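Local coordinates for penicillin-binding protein activator LpoA (PDB 6DR3) that regulates peptidoglycan synthesis as an outer-membrane lipoprotein essential for penicillin-binding protein 1A, whose transpeptidase it stimulates, and is represented here by its amino-terminal domain, at residues Q23-Q26 against T32-N35; L39-L44 against T73-E78; R108-K113 against L129-P134; M155-A160 against D184-P189; W175-R180 against A197-R202. All blocks are in the same frame, centred on the assembly; numbering follows the deposited sequence.

How the contacts relate
Four contacts join helices of an all-helical, TPR-like domain; contact 4 links a helix start to a turn. Contact 3 lies nearest the middle of the chain, its centre about 4 Å away; contacts 1 and 2 lie on the opposite side of that middle from contacts 4 and 5. Contacts 1 and 2 share helix 30-47, and contacts 4 and 5 share helix 170-185. Arg108 of contact 3 reaches contact 2 through a salt bridge to Glu78, while Ile130 packs on Trp175 of contact 5. Contacts 2, 3 and 5 combine buried packing with a polar margin: a water bridge, an amide-to-amide hydrogen bond and a salt bridge. Contact 1 is partly buried; contact 4 is wholly at the surface.

Contact 1: residues Q23-Q26 against T32-N35; sequences QQMQ and TRIN
Met25 and Arg33 carry this contact, meeting where helix 18-25 leads into the turn before helix 30-47. Their closest side-chain approach is methylene to methylene, Met25 CG lying 3.8 Å from Arg33 CG. The same Arg33 CG sits 3.6 Å from Met25 O, and from there the arginine runs out fully extended to NE. In both residues CG stands opposite the backbone N, with chi1 at -177° in Met25 and -175° in Arg33; this swings the two chains beside their own carbonyl carbons and lets them cross at a slant.

The guanidinium comes to rest with Met25 O over one of its faces. Although Arg33 NH1 is only 2.9 Å from Met25 O, the approach angle is poor and the pair does not count as a hydrogen bond; the carbonyl's partial negative charge may still favour the cation there. NH1 is hydrogen-bonded instead to Ser28 O in the connecting turn, and this bond probably sets where the guanidinium lies. Ser28 also hydrogen-bonds Met25 O through its OG, so the carbonyl facing the guanidinium is held from the turn as well. Gln26 adds only a marginal touch, its CA standing 4.1 Å from Arg33 NH1.

Farther out, Met25 packs on helix 30-47, so that the buried methionine touches Arg33, Trp36 and Gln37, residues about one turn apart. Ile34 meets the loop residues Pro61 and Leu64, while Asn35 is hydrogen-bonded to Gln68 of helix 66-82, placing the corner formed by helices 18-25 and 30-47 against the next part of the helical stack.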
# COMPACT_ATOMS: atom_id res chain seq x y z
N GLN A 23 9.18 -11.79 22.47
CA GLN A 23 9.70 -12.98 23.13
C GLN A 23 11.02 -13.42 22.52
O GLN A 23 11.96 -13.77 23.23
CB GLN A 23 8.66 -14.11 23.05
CG GLN A 23 9.10 -15.41 23.71
CD GLN A 23 9.35 -15.26 25.20
OE1 GLN A 23 10.49 -15.35 25.66
NE2 GLN A 23 8.29 -15.03 25.96
N GLN A 24 11.10 -13.42 21.18
CA GLN A 24 12.35 -13.77 20.52
C GLN A 24 13.43 -12.74 20.81
O GLN A 24 14.60 -13.09 20.99
CB GLN A 24 12.13 -13.91 19.01
CG GLN A 24 11.08 -14.93 18.62
CD GLN A 24 11.35 -16.30 19.20
OE1 GLN A 24 12.44 -16.85 19.03
NE2 GLN A 24 10.37 -16.86 19.89
N MET A 25 13.06 -11.46 20.86
CA MET A 25 14.02 -10.42 21.18
C MET A 25 14.69 -10.69 22.52
O MET A 25 15.89 -10.45 22.69
CB MET A 25 13.33 -9.05 21.20
CG MET A 25 14.25 -7.88 21.45
SD MET A 25 13.39 -6.30 21.40
CE MET A 25 12.45 -6.36 22.92
N GLN A 26 13.92 -11.19 23.49
CA GLN A 26 14.45 -11.46 24.82
C GLN A 26 15.30 -12.72 24.89
O GLN A 26 15.93 -12.96 25.92
CB GLN A 26 13.29 -11.56 25.82
CG GLN A 26 12.52 -10.26 26.00
CD GLN A 26 11.29 -10.42 26.88
OE1 GLN A 26 10.96 -11.53 27.32
NE2 GLN A 26 10.61 -9.31 27.15
N THR A 32 21.01 -10.36 15.78
CA THR A 32 19.79 -11.14 15.88
C THR A 32 18.75 -10.42 16.72
O THR A 32 17.57 -10.36 16.36
CB THR A 32 20.09 -12.52 16.46
OG1 THR A 32 21.08 -13.18 15.66
CG2 THR A 32 18.83 -13.38 16.52
N ARG A 33 19.18 -9.83 17.84
CA ARG A 33 18.26 -9.10 18.71
C ARG A 33 17.75 -7.84 18.02
O ARG A 33 16.56 -7.52 18.12
CB ARG A 33 18.96 -8.76 20.02
CG ARG A 33 18.06 -8.11 21.06
CD ARG A 33 18.86 -7.58 22.23
NE ARG A 33 18.01 -7.05 23.29
CZ ARG A 33 17.51 -7.76 24.29
NH1 ARG A 33 17.76 -9.06 24.39
NH2 ARG A 33 16.74 -7.17 25.20
N ILE A 34 18.62 -7.12 17.32
CA ILE A 34 18.19 -5.91 16.62
C ILE A 34 17.11 -6.25 15.60
O ILE A 34 16.11 -5.52 15.48
CB ILE A 34 19.40 -5.22 15.95
CG1 ILE A 34 20.32 -4.62 17.01
CG2 ILE A 34 18.94 -4.14 14.96
CD1 ILE A 34 21.63 -4.08 16.46
N ASN A 35 17.28 -7.33 14.86
CA ASN A 35 16.29 -7.71 13.85
C ASN A 35 14.94 -7.99 14.50
O ASN A 35 13.91 -7.51 14.03
CB ASN A 35 16.79 -8.92 13.06
CG ASN A 35 17.98 -8.59 12.18
OD1 ASN A 35 18.17 -7.44 11.77
ND2 ASN A 35 18.79 -9.59 11.89

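Contact 2: residues L39-L44 against T73-E78; sequences LAIRAL and TLLAVE
Leu75 pushes both of its methyl groups across the contact, CD1 against the Ile41 side chain and CD2 against CA and CB of Arg42. This is the tight part of the contact: Leu75 CD2 lies 3.7 Å from Arg42 CA and 3.8 Å from Arg42 CB, while Leu75 CD1 meets Ile41 CG2 at 3.9 Å. The leucine crosses both partners at about a right angle. Arg42 carries its chain past the leucine; its guanidinium lies under Leu39 CD2 and donates from NH2 to Met10 O.

The other margin is wetter and looser. Glu78 OE1 approaches Arg42 CG no closer than 4.3 Å, and a water fills the link instead, donating to Arg42 O at 2.9 Å and to Glu78 OE1 at 2.8 Å. Glu78 OE2 pairs with Arg108 of helix 103-117, whose guanidinium also comes close to that of Arg42; the acidic neighbour probably offsets this proximity.

The axes of segments 39-44 and 73-78 approach to 10.3 Å and run 20° from parallel; the helices that hold them, 30-47 and 66-82, separated in sequence by helix 50-58, pack as alternate helices commonly do in a TPR-like stack.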
# COMPACT_ATOMS: atom_id res chain seq x y z
N LEU A 39 11.37 -5.87 14.15
CA LEU A 39 10.10 -6.52 13.84
C LEU A 39 9.05 -6.22 14.91
O LEU A 39 7.88 -5.99 14.59
CB LEU A 39 10.31 -8.02 13.69
CG LEU A 39 10.93 -8.44 12.36
CD1 LEU A 39 11.60 -9.80 12.46
CD2 LEU A 39 9.86 -8.46 11.27
N ALA A 40 9.46 -6.20 16.18
CA ALA A 40 8.54 -5.83 17.24
C ALA A 40 7.98 -4.44 17.02
O ALA A 40 6.77 -4.21 17.19
CB ALA A 40 9.24 -5.91 18.60
N ILE A 41 8.83 -3.49 16.64
CA ILE A 41 8.37 -2.13 16.34
C ILE A 41 7.33 -2.17 15.23
O ILE A 41 6.26 -1.55 15.33
CB ILE A 41 9.56 -1.24 15.96
CG1 ILE A 41 10.55 -1.14 17.12
CG2 ILE A 41 9.09 0.16 15.56
CD1 ILE A 41 11.92 -0.63 16.72
N ARG A 42 7.62 -2.91 14.16
CA ARG A 42 6.69 -3.01 13.04
C ARG A 42 5.34 -3.55 13.49
O ARG A 42 4.29 -3.02 13.10
CB ARG A 42 7.28 -3.90 11.94
CG ARG A 42 6.54 -3.86 10.62
CD ARG A 42 6.91 -5.04 9.73
NE ARG A 42 8.35 -5.11 9.45
CZ ARG A 42 8.91 -5.95 8.59
NH1 ARG A 42 8.16 -6.81 7.91
NH2 ARG A 42 10.22 -5.93 8.40
N ALA A 43 5.34 -4.59 14.31
CA ALA A 43 4.09 -5.19 14.76
C ALA A 43 3.37 -4.29 15.76
O ALA A 43 2.14 -4.16 15.70
CB ALA A 43 4.36 -6.56 15.39
N LEU A 44 4.11 -3.66 16.67
CA LEU A 44 3.48 -2.75 17.63
C LEU A 44 2.73 -1.63 16.92
O LEU A 44 1.61 -1.28 17.30
CB LEU A 44 4.53 -2.17 18.58
CG LEU A 44 5.14 -3.14 19.60
CD1 LEU A 44 6.37 -2.53 20.26
CD2 LEU A 44 4.11 -3.54 20.64
N THR A 73 14.39 3.70 8.98
CA THR A 73 13.82 4.89 8.36
C THR A 73 12.38 4.65 7.95
O THR A 73 11.53 5.55 8.05
CB THR A 73 14.65 5.32 7.15
OG1 THR A 73 14.65 4.27 6.17
CG2 THR A 73 16.09 5.63 7.56
N LEU A 74 12.06 3.44 7.49
CA LEU A 74 10.69 3.13 7.10
C LEU A 74 9.78 3.06 8.32
O LEU A 74 8.65 3.55 8.29
CB LEU A 74 10.65 1.83 6.31
CG LEU A 74 9.30 1.40 5.74
CD1 LEU A 74 8.64 2.51 4.93
CD2 LEU A 74 9.47 0.15 4.89
N LEU A 75 10.26 2.45 9.41
CA LEU A 75 9.49 2.44 10.65
C LEU A 75 9.24 3.85 11.16
O LEU A 75 8.20 4.11 11.78
CB LEU A 75 10.21 1.61 11.71
CG LEU A 75 10.37 0.11 11.43
CD1 LEU A 75 11.33 -0.51 12.43
CD2 LEU A 75 9.02 -0.60 11.48
N ALA A 76 10.18 4.77 10.93
CA ALA A 76 9.98 6.15 11.36
C ALA A 76 8.76 6.76 10.69
O ALA A 76 8.02 7.53 11.32
CB ALA A 76 11.23 6.97 11.05
N VAL A 77 8.54 6.45 9.41
CA VAL A 77 7.37 6.97 8.70
C VAL A 77 6.10 6.39 9.30
O VAL A 77 5.13 7.11 9.58
CB VAL A 77 7.48 6.67 7.20
CG1 VAL A 77 6.21 7.13 6.47
CG2 VAL A 77 8.71 7.34 6.60
N GLU A 78 6.07 5.07 9.48
CA GLU A 78 4.87 4.42 10.00
C GLU A 78 4.52 4.93 11.39
O GLU A 78 3.34 5.09 11.73
CB GLU A 78 5.07 2.90 10.02
CG GLU A 78 5.35 2.31 8.64
CD GLU A 78 5.56 0.81 8.66
OE1 GLU A 78 6.09 0.29 9.66
OE2 GLU A 78 5.18 0.14 7.67
O HOH W 1 4.12 -1.38 10.66

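Contact 3: residues R108-K113 against L129-P134; sequences RYWQAK and LIAQEP
Trp110 and Gln132 come together through opposite choices at chi1: Trp110 places its CG beside its own backbone N, so the indole leans over Ala131, whereas Gln132 turns CG to the side of its carbonyl carbon (chi1 -173°) and stretches its amide the other way. The two side chains run in opposite directions, touching at their roots, with Trp110 CB 3.6 Å from Gln132 CB. Gln111 is folded at chi2 (65°), which turns its amide back to receive the tip of Gln132.

Ala131 CB sits squarely over the six-membered ring of Trp110, 3.5 Å from its centroid, a CH-pi contact; the closest ring atom is Trp110 CE2, 3.4 Å from Ala131 CB. Tyr109, from the preceding position, covers the opposite face, so the indole is sandwiched, which probably limits its tilt. This is the packing of two successive helices, 103-117 and 123-132, in a TPR-like array; here a small residue, Ala131, lets the large Trp110 ring come close.

Beside the aromatic layer, Gln132 NE2 donates to Gln111 OE1 at 2.9 Å in an almost perfectly straight bond (178°). The acceptor lies in the amide plane of Gln132, though the donor is tilted from the carbonyl plane of Gln111. Gln132 NE2 is also bonded to Ala107 O, and Gln132 OE1 to Asn144 ND2 of helix 138-153, which leaves this buried amide held at both of its polar atoms. A water lies 2.7 Å from both Gln111 OE1 and Gln132 OE1, but cannot be bonded to all its possible acceptors at once. Gln111 NE2 turns along its own helix to Asp115 OD1.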
# COMPACT_ATOMS: atom_id res chain seq x y z
N ARG A 108 5.13 -1.38 1.76
CA ARG A 108 4.87 -0.54 2.92
C ARG A 108 5.16 0.93 2.63
O ARG A 108 4.47 1.81 3.15
CB ARG A 108 5.70 -1.01 4.11
CG ARG A 108 5.24 -2.34 4.70
CD ARG A 108 6.33 -2.96 5.55
NE ARG A 108 6.78 -2.07 6.61
CZ ARG A 108 7.95 -2.19 7.25
NH1 ARG A 108 8.79 -3.16 6.92
NH2 ARG A 108 8.27 -1.33 8.20
N TYR A 109 6.17 1.20 1.80
CA TYR A 109 6.42 2.57 1.37
C TYR A 109 5.19 3.16 0.70
O TYR A 109 4.75 4.27 1.03
CB TYR A 109 7.63 2.61 0.43
CG TYR A 109 7.75 3.90 -0.36
CD1 TYR A 109 8.45 4.98 0.16
CD2 TYR A 109 7.18 4.02 -1.62
CE1 TYR A 109 8.56 6.16 -0.55
CE2 TYR A 109 7.29 5.20 -2.34
CZ TYR A 109 7.98 6.26 -1.80
OH TYR A 109 8.10 7.43 -2.52
N TRP A 110 4.61 2.43 -0.26
CA TRP A 110 3.43 2.93 -0.95
C TRP A 110 2.21 2.97 -0.03
O TRP A 110 1.37 3.86 -0.16
CB TRP A 110 3.14 2.08 -2.18
CG TRP A 110 4.19 2.24 -3.24
CD1 TRP A 110 5.10 1.31 -3.64
CD2 TRP A 110 4.44 3.41 -4.02
NE1 TRP A 110 5.90 1.82 -4.63
CE2 TRP A 110 5.52 3.11 -4.89
CE3 TRP A 110 3.86 4.68 -4.08
CZ2 TRP A 110 6.02 4.04 -5.80
CZ3 TRP A 110 4.37 5.60 -4.99
CH2 TRP A 110 5.44 5.27 -5.83
N GLN A 111 2.10 2.02 0.90
CA GLN A 111 1.01 2.10 1.87
C GLN A 111 1.12 3.36 2.71
O GLN A 111 0.10 3.99 3.04
CB GLN A 111 1.01 0.86 2.77
CG GLN A 111 -0.22 0.76 3.66
CD GLN A 111 -1.50 0.55 2.87
OE1 GLN A 111 -1.55 -0.27 1.96
NE2 GLN A 111 -2.53 1.31 3.21
N ALA A 112 2.34 3.77 3.05
CA ALA A 112 2.53 5.02 3.78
C ALA A 112 2.07 6.21 2.95
O ALA A 112 1.46 7.15 3.47
CB ALA A 112 3.99 5.18 4.19
N LYS A 113 2.35 6.19 1.64
CA LYS A 113 1.87 7.26 0.78
C LYS A 113 0.35 7.22 0.66
O LYS A 113 -0.30 8.27 0.66
CB LYS A 113 2.52 7.16 -0.60
CG LYS A 113 4.04 7.22 -0.56
CD LYS A 113 4.62 7.82 -1.83
CE LYS A 113 4.48 9.34 -1.85
NZ LYS A 113 5.14 9.95 -3.03
N LEU A 129 -1.59 3.74 -5.32
CA LEU A 129 -2.28 2.46 -5.38
C LEU A 129 -1.79 1.62 -6.56
O LEU A 129 -1.60 0.41 -6.42
CB LEU A 129 -3.79 2.69 -5.49
CG LEU A 129 -4.47 3.21 -4.22
CD1 LEU A 129 -5.83 3.80 -4.56
CD2 LEU A 129 -4.61 2.10 -3.20
N ILE A 130 -1.58 2.26 -7.71
CA ILE A 130 -1.16 1.53 -8.90
C ILE A 130 0.27 1.02 -8.73
O ILE A 130 0.60 -0.10 -9.16
CB ILE A 130 -1.30 2.43 -10.14
CG1 ILE A 130 -2.78 2.67 -10.44
CG2 ILE A 130 -0.61 1.81 -11.36
CD1 ILE A 130 -3.04 3.78 -11.44
N ALA A 131 1.14 1.82 -8.11
CA ALA A 131 2.52 1.38 -7.90
C ALA A 131 2.59 0.24 -6.90
O ALA A 131 3.49 -0.61 -6.99
CB ALA A 131 3.38 2.55 -7.43
N GLN A 132 1.67 0.19 -5.93
CA GLN A 132 1.69 -0.84 -4.90
C GLN A 132 1.10 -2.16 -5.39
O GLN A 132 1.57 -3.22 -4.97
CB GLN A 132 0.93 -0.36 -3.67
CG GLN A 132 1.03 -1.29 -2.46
CD GLN A 132 -0.04 -1.02 -1.43
OE1 GLN A 132 -1.23 -0.97 -1.76
NE2 GLN A 132 0.36 -0.85 -0.18
N GLU A 133 0.09 -2.11 -6.25
CA GLU A 133 -0.66 -3.31 -6.60
C GLU A 133 0.22 -4.46 -7.07
O GLU A 133 -0.02 -5.60 -6.63
CB GLU A 133 -1.71 -2.96 -7.66
CG GLU A 133 -2.55 -4.14 -8.14
CD GLU A 133 -1.85 -4.99 -9.19
OE1 GLU A 133 -1.06 -4.43 -9.97
OE2 GLU A 133 -2.09 -6.21 -9.22
N PRO A 134 1.22 -4.27 -7.94
CA PRO A 134 2.04 -5.42 -8.36
C PRO A 134 2.81 -6.07 -7.23
O PRO A 134 3.25 -7.21 -7.37
CB PRO A 134 2.99 -4.81 -9.41
CG PRO A 134 2.37 -3.51 -9.80
CD PRO A 134 1.64 -3.02 -8.60
O HOH W 2 -3.20 -1.28 0.01

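Contact 4: residues M155-A160 against D184-P189; sequences MTQEQA and DNRNDP
Arg186 reaches toward Gln157 across the surface, and its course can be followed from CB outward. The CB already points at residues 155-160. CG then takes the crowded position between backbone N and carbonyl carbon (chi1 51°), and the chain continues extended through CD to NE without touching those residues. Only the tip arrives: Arg186 NH2 lies 3.3 Å from Gln157 NE2 and 4.2 Å from Gln157 CD. As modelled, both nitrogens are donors, so the approach is no hydrogen bond; amide and guanidinium planes are 28° apart. The arginine finds firmer company in Trp182, with which it makes a cation-pi contact.

Each partner is seated by local structure. Arg186 belongs to the type I turn Asn185-Asp188, closed by Asp188 N to Asn185 O at 2.8 Å. Gln157 opens a helix that begins with a capping box: Gln159 N donates to Thr156 OG1 at 3.1 Å, and Thr156 N returns a bond to Gln159 OE1 at 3.0 Å.

Behind this slight surface touch, Gln157 and Ala160 rest on Phe183 of helix 170-185, while Arg186 also touches Met192 at the start of helix 189-202, which Asp188 caps.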
# COMPACT_ATOMS: atom_id res chain seq x y z
N MET A 155 -14.81 10.87 -7.98
CA MET A 155 -14.58 12.08 -8.74
C MET A 155 -15.80 12.42 -9.59
O MET A 155 -16.66 11.58 -9.87
CB MET A 155 -13.37 11.92 -9.66
CG MET A 155 -12.06 11.67 -8.95
SD MET A 155 -10.70 11.65 -10.13
CE MET A 155 -9.31 11.26 -9.05
N THR A 156 -15.87 13.68 -9.99
CA THR A 156 -16.86 14.14 -10.96
C THR A 156 -16.24 14.12 -12.35
O THR A 156 -15.02 14.06 -12.52
CB THR A 156 -17.35 15.55 -10.62
OG1 THR A 156 -16.27 16.48 -10.76
CG2 THR A 156 -17.88 15.60 -9.19
N GLN A 157 -17.11 14.17 -13.37
CA GLN A 157 -16.63 14.21 -14.75
C GLN A 157 -15.67 15.38 -14.96
O GLN A 157 -14.65 15.24 -15.64
CB GLN A 157 -17.82 14.31 -15.71
CG GLN A 157 -18.82 13.17 -15.59
CD GLN A 157 -20.04 13.37 -16.46
OE1 GLN A 157 -20.14 14.35 -17.20
NE2 GLN A 157 -20.98 12.43 -16.38
N GLU A 158 -15.98 16.54 -14.37
CA GLU A 158 -15.12 17.70 -14.52
C GLU A 158 -13.77 17.47 -13.84
O GLU A 158 -12.72 17.73 -14.43
CB GLU A 158 -15.80 18.94 -13.94
CG GLU A 158 -17.02 19.40 -14.71
CD GLU A 158 -17.61 20.69 -14.16
OE1 GLU A 158 -17.08 21.21 -13.16
OE2 GLU A 158 -18.62 21.17 -14.72
N GLN A 159 -13.79 16.99 -12.60
CA GLN A 159 -12.54 16.75 -11.88
C GLN A 159 -11.65 15.77 -12.63
O GLN A 159 -10.43 15.95 -12.68
CB GLN A 159 -12.85 16.23 -10.47
CG GLN A 159 -13.59 17.22 -9.59
CD GLN A 159 -14.28 16.56 -8.41
OE1 GLN A 159 -14.12 15.36 -8.18
NE2 GLN A 159 -15.04 17.34 -7.65
N ALA A 160 -12.24 14.74 -13.23
CA ALA A 160 -11.45 13.75 -13.95
C ALA A 160 -10.92 14.30 -15.26
O ALA A 160 -9.85 13.89 -15.72
CB ALA A 160 -12.29 12.49 -14.20
N ASP A 184 -20.57 7.06 -18.25
CA ASP A 184 -21.43 7.06 -19.43
C ASP A 184 -22.57 6.05 -19.36
O ASP A 184 -23.58 6.23 -20.05
CB ASP A 184 -20.59 6.77 -20.68
CG ASP A 184 -19.65 7.91 -21.01
OD1 ASP A 184 -19.68 8.94 -20.31
OD2 ASP A 184 -18.87 7.78 -21.98
N ASN A 185 -22.46 5.00 -18.55
CA ASN A 185 -23.44 3.93 -18.54
C ASN A 185 -24.04 3.65 -17.17
O ASN A 185 -24.84 2.72 -17.03
CB ASN A 185 -22.82 2.63 -19.08
CG ASN A 185 -22.34 2.77 -20.51
OD1 ASN A 185 -23.10 2.59 -21.46
ND2 ASN A 185 -21.06 3.09 -20.68
N ARG A 186 -23.68 4.43 -16.14
CA ARG A 186 -24.14 4.13 -14.79
C ARG A 186 -25.66 4.14 -14.66
O ARG A 186 -26.17 3.72 -13.61
CB ARG A 186 -23.52 5.12 -13.79
CG ARG A 186 -23.67 6.59 -14.16
CD ARG A 186 -22.92 7.47 -13.17
NE ARG A 186 -22.77 8.84 -13.67
CZ ARG A 186 -22.06 9.78 -13.06
NH1 ARG A 186 -21.43 9.51 -11.92
NH2 ARG A 186 -21.97 10.99 -13.59
N ASN A 187 -26.39 4.61 -15.67
CA ASN A 187 -27.85 4.60 -15.64
C ASN A 187 -28.46 3.43 -16.39
O ASN A 187 -29.68 3.35 -16.50
CB ASN A 187 -28.38 5.92 -16.22
CG ASN A 187 -29.75 6.28 -15.66
OD1 ASN A 187 -29.85 6.81 -14.56
ND2 ASN A 187 -30.80 6.01 -16.43
N ASP A 188 -27.64 2.51 -16.90
CA ASP A 188 -28.13 1.33 -17.61
C ASP A 188 -27.31 0.13 -17.17
O ASP A 188 -26.24 -0.16 -17.74
CB ASP A 188 -28.05 1.52 -19.13
CG ASP A 188 -28.78 0.43 -19.90
OD1 ASP A 188 -28.88 -0.70 -19.39
OD2 ASP A 188 -29.25 0.71 -21.02
N PRO A 189 -27.77 -0.61 -16.16
CA PRO A 189 -26.97 -1.74 -15.65
C PRO A 189 -26.57 -2.74 -16.73
O PRO A 189 -25.44 -3.25 -16.69
CB PRO A 189 -27.90 -2.38 -14.61
CG PRO A 189 -28.82 -1.29 -14.19
CD PRO A 189 -29.03 -0.44 -15.40

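Contact 5: residues W175-R180 against A197-R202; sequences WLDLQR and ADWQKR
Asp177 and Arg202 form a salt bridge in which one carboxylate oxygen does all the work. Asp177 OD2 receives Arg202 NH2 at 2.7 Å, nearly in line with its own C-O bond, and a weak second bond from Arg202 NE at 3.0 Å. The oxygen lies near the guanidinium plane, but the carboxylate is turned 66° from it, so this is a forked grip and not a side-by-side pairing of two oxygens with two nitrogens.

The same Asp177 OD2 touches the edge of the Trp199 indole, 3.4 Å from Trp199 CD1. Inward, Leu178 covers one face of that ring: its CB stands 3.6 Å from the centroid of the five-membered ring in a CH-pi contact, and Leu178 CD2 reaches Trp199 CH2 at 3.9 Å. With chi1 at -177°, CG trans to N, Leu178 sets CB and both methyls over the face of the indole. Trp199 NE1 donates to Gly174 O. Helices 170-185 and 189-202 run nearly antiparallel here, 163° apart.

Covered by leucine on a face, tied at NE1 and met by a carboxylate at its edge, the buried indole probably has little freedom to turn, while the arginine should favour the ionised aspartate.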
# COMPACT_ATOMS: atom_id res chain seq x y z
N TRP A 175 -7.44 2.62 -16.10
CA TRP A 175 -8.35 2.92 -15.00
C TRP A 175 -9.24 4.11 -15.34
O TRP A 175 -10.44 4.09 -15.08
CB TRP A 175 -7.58 3.19 -13.71
CG TRP A 175 -7.18 1.95 -12.96
CD1 TRP A 175 -5.91 1.52 -12.70
CD2 TRP A 175 -8.06 0.98 -12.38
NE1 TRP A 175 -5.95 0.35 -11.98
CE2 TRP A 175 -7.26 -0.00 -11.77
CE3 TRP A 175 -9.45 0.85 -12.31
CZ2 TRP A 175 -7.80 -1.10 -11.11
CZ3 TRP A 175 -9.98 -0.24 -11.65
CH2 TRP A 175 -9.16 -1.20 -11.06
N LEU A 176 -8.65 5.16 -15.92
CA LEU A 176 -9.43 6.34 -16.29
C LEU A 176 -10.41 6.02 -17.40
O LEU A 176 -11.48 6.64 -17.49
CB LEU A 176 -8.50 7.48 -16.70
CG LEU A 176 -7.59 8.01 -15.59
CD1 LEU A 176 -6.61 9.03 -16.16
CD2 LEU A 176 -8.40 8.62 -14.46
N ASP A 177 -10.09 5.06 -18.27
CA ASP A 177 -11.04 4.64 -19.29
C ASP A 177 -12.25 3.96 -18.67
O ASP A 177 -13.39 4.21 -19.06
CB ASP A 177 -10.36 3.72 -20.30
CG ASP A 177 -11.22 3.48 -21.53
OD1 ASP A 177 -11.18 4.32 -22.45
OD2 ASP A 177 -11.94 2.47 -21.56
N LEU A 178 -12.02 3.08 -17.68
CA LEU A 178 -13.14 2.43 -17.01
C LEU A 178 -13.97 3.45 -16.24
O LEU A 178 -15.20 3.34 -16.18
CB LEU A 178 -12.63 1.35 -16.06
CG LEU A 178 -13.69 0.53 -15.32
CD1 LEU A 178 -14.60 -0.20 -16.30
CD2 LEU A 178 -13.03 -0.46 -14.37
N GLN A 179 -13.32 4.45 -15.65
CA GLN A 179 -14.04 5.55 -15.01
C GLN A 179 -15.03 6.18 -15.99
O GLN A 179 -16.19 6.42 -15.64
CB GLN A 179 -13.04 6.59 -14.51
CG GLN A 179 -13.65 7.71 -13.67
CD GLN A 179 -12.64 8.79 -13.33
OE1 GLN A 179 -11.87 9.23 -14.19
NE2 GLN A 179 -12.62 9.21 -12.08
N ARG A 180 -14.58 6.45 -17.22
CA ARG A 180 -15.46 7.04 -18.22
C ARG A 180 -16.60 6.09 -18.58
O ARG A 180 -17.75 6.52 -18.74
CB ARG A 180 -14.67 7.42 -19.47
CG ARG A 180 -13.96 8.77 -19.37
CD ARG A 180 -14.43 9.71 -20.46
NE ARG A 180 -15.87 9.95 -20.41
CZ ARG A 180 -16.55 10.66 -21.31
NH1 ARG A 180 -15.92 11.20 -22.35
NH2 ARG A 180 -17.86 10.82 -21.18
N ALA A 197 -17.24 -5.47 -19.88
CA ALA A 197 -16.68 -6.59 -20.62
C ALA A 197 -15.81 -6.11 -21.77
O ALA A 197 -14.74 -6.67 -22.02
CB ALA A 197 -17.80 -7.50 -21.14
N ASP A 198 -16.25 -5.07 -22.48
CA ASP A 198 -15.44 -4.52 -23.56
C ASP A 198 -14.18 -3.86 -23.02
O ASP A 198 -13.10 -3.98 -23.62
CB ASP A 198 -16.25 -3.53 -24.39
CG ASP A 198 -17.32 -4.20 -25.24
OD1 ASP A 198 -17.20 -5.42 -25.51
OD2 ASP A 198 -18.28 -3.51 -25.64
N TRP A 199 -14.29 -3.17 -21.88
CA TRP A 199 -13.10 -2.57 -21.27
C TRP A 199 -12.08 -3.64 -20.92
O TRP A 199 -10.87 -3.45 -21.13
CB TRP A 199 -13.49 -1.77 -20.03
CG TRP A 199 -12.30 -1.28 -19.25
CD1 TRP A 199 -11.56 -0.17 -19.51
CD2 TRP A 199 -11.72 -1.90 -18.10
NE1 TRP A 199 -10.55 -0.05 -18.58
CE2 TRP A 199 -10.62 -1.10 -17.71
CE3 TRP A 199 -12.01 -3.05 -17.36
CZ2 TRP A 199 -9.83 -1.42 -16.61
CZ3 TRP A 199 -11.21 -3.36 -16.27
CH2 TRP A 199 -10.14 -2.55 -15.91
N GLN A 200 -12.53 -4.76 -20.37
CA GLN A 200 -11.62 -5.84 -20.02
C GLN A 200 -10.83 -6.30 -21.24
O GLN A 200 -9.65 -6.66 -21.13
CB GLN A 200 -12.40 -7.01 -19.41
CG GLN A 200 -12.95 -6.71 -18.02
CD GLN A 200 -13.78 -7.85 -17.46
OE1 GLN A 200 -14.84 -8.20 -18.00
NE2 GLN A 200 -13.32 -8.44 -16.36
N LYS A 201 -11.46 -6.28 -22.42
CA LYS A 201 -10.77 -6.65 -23.65
C LYS A 201 -9.97 -5.49 -24.23
O LYS A 201 -9.12 -5.71 -25.09
CB LYS A 201 -11.77 -7.16 -24.68
CG LYS A 201 -12.28 -8.56 -24.37
CD LYS A 201 -13.56 -8.89 -25.13
CE LYS A 201 -13.93 -10.36 -24.96
NZ LYS A 201 -15.32 -10.66 -25.41
N ARG A 202 -10.23 -4.26 -23.77
CA ARG A 202 -9.41 -3.12 -24.18
C ARG A 202 -8.10 -3.07 -23.40
O ARG A 202 -7.05 -2.80 -23.98
CB ARG A 202 -10.18 -1.81 -23.97
CG ARG A 202 -11.04 -1.39 -25.14
CD ARG A 202 -11.28 0.12 -25.10
NE ARG A 202 -11.99 0.55 -23.91
CZ ARG A 202 -13.30 0.38 -23.71
NH1 ARG A 202 -14.05 -0.23 -24.62
NH2 ARG A 202 -13.85 0.82 -22.59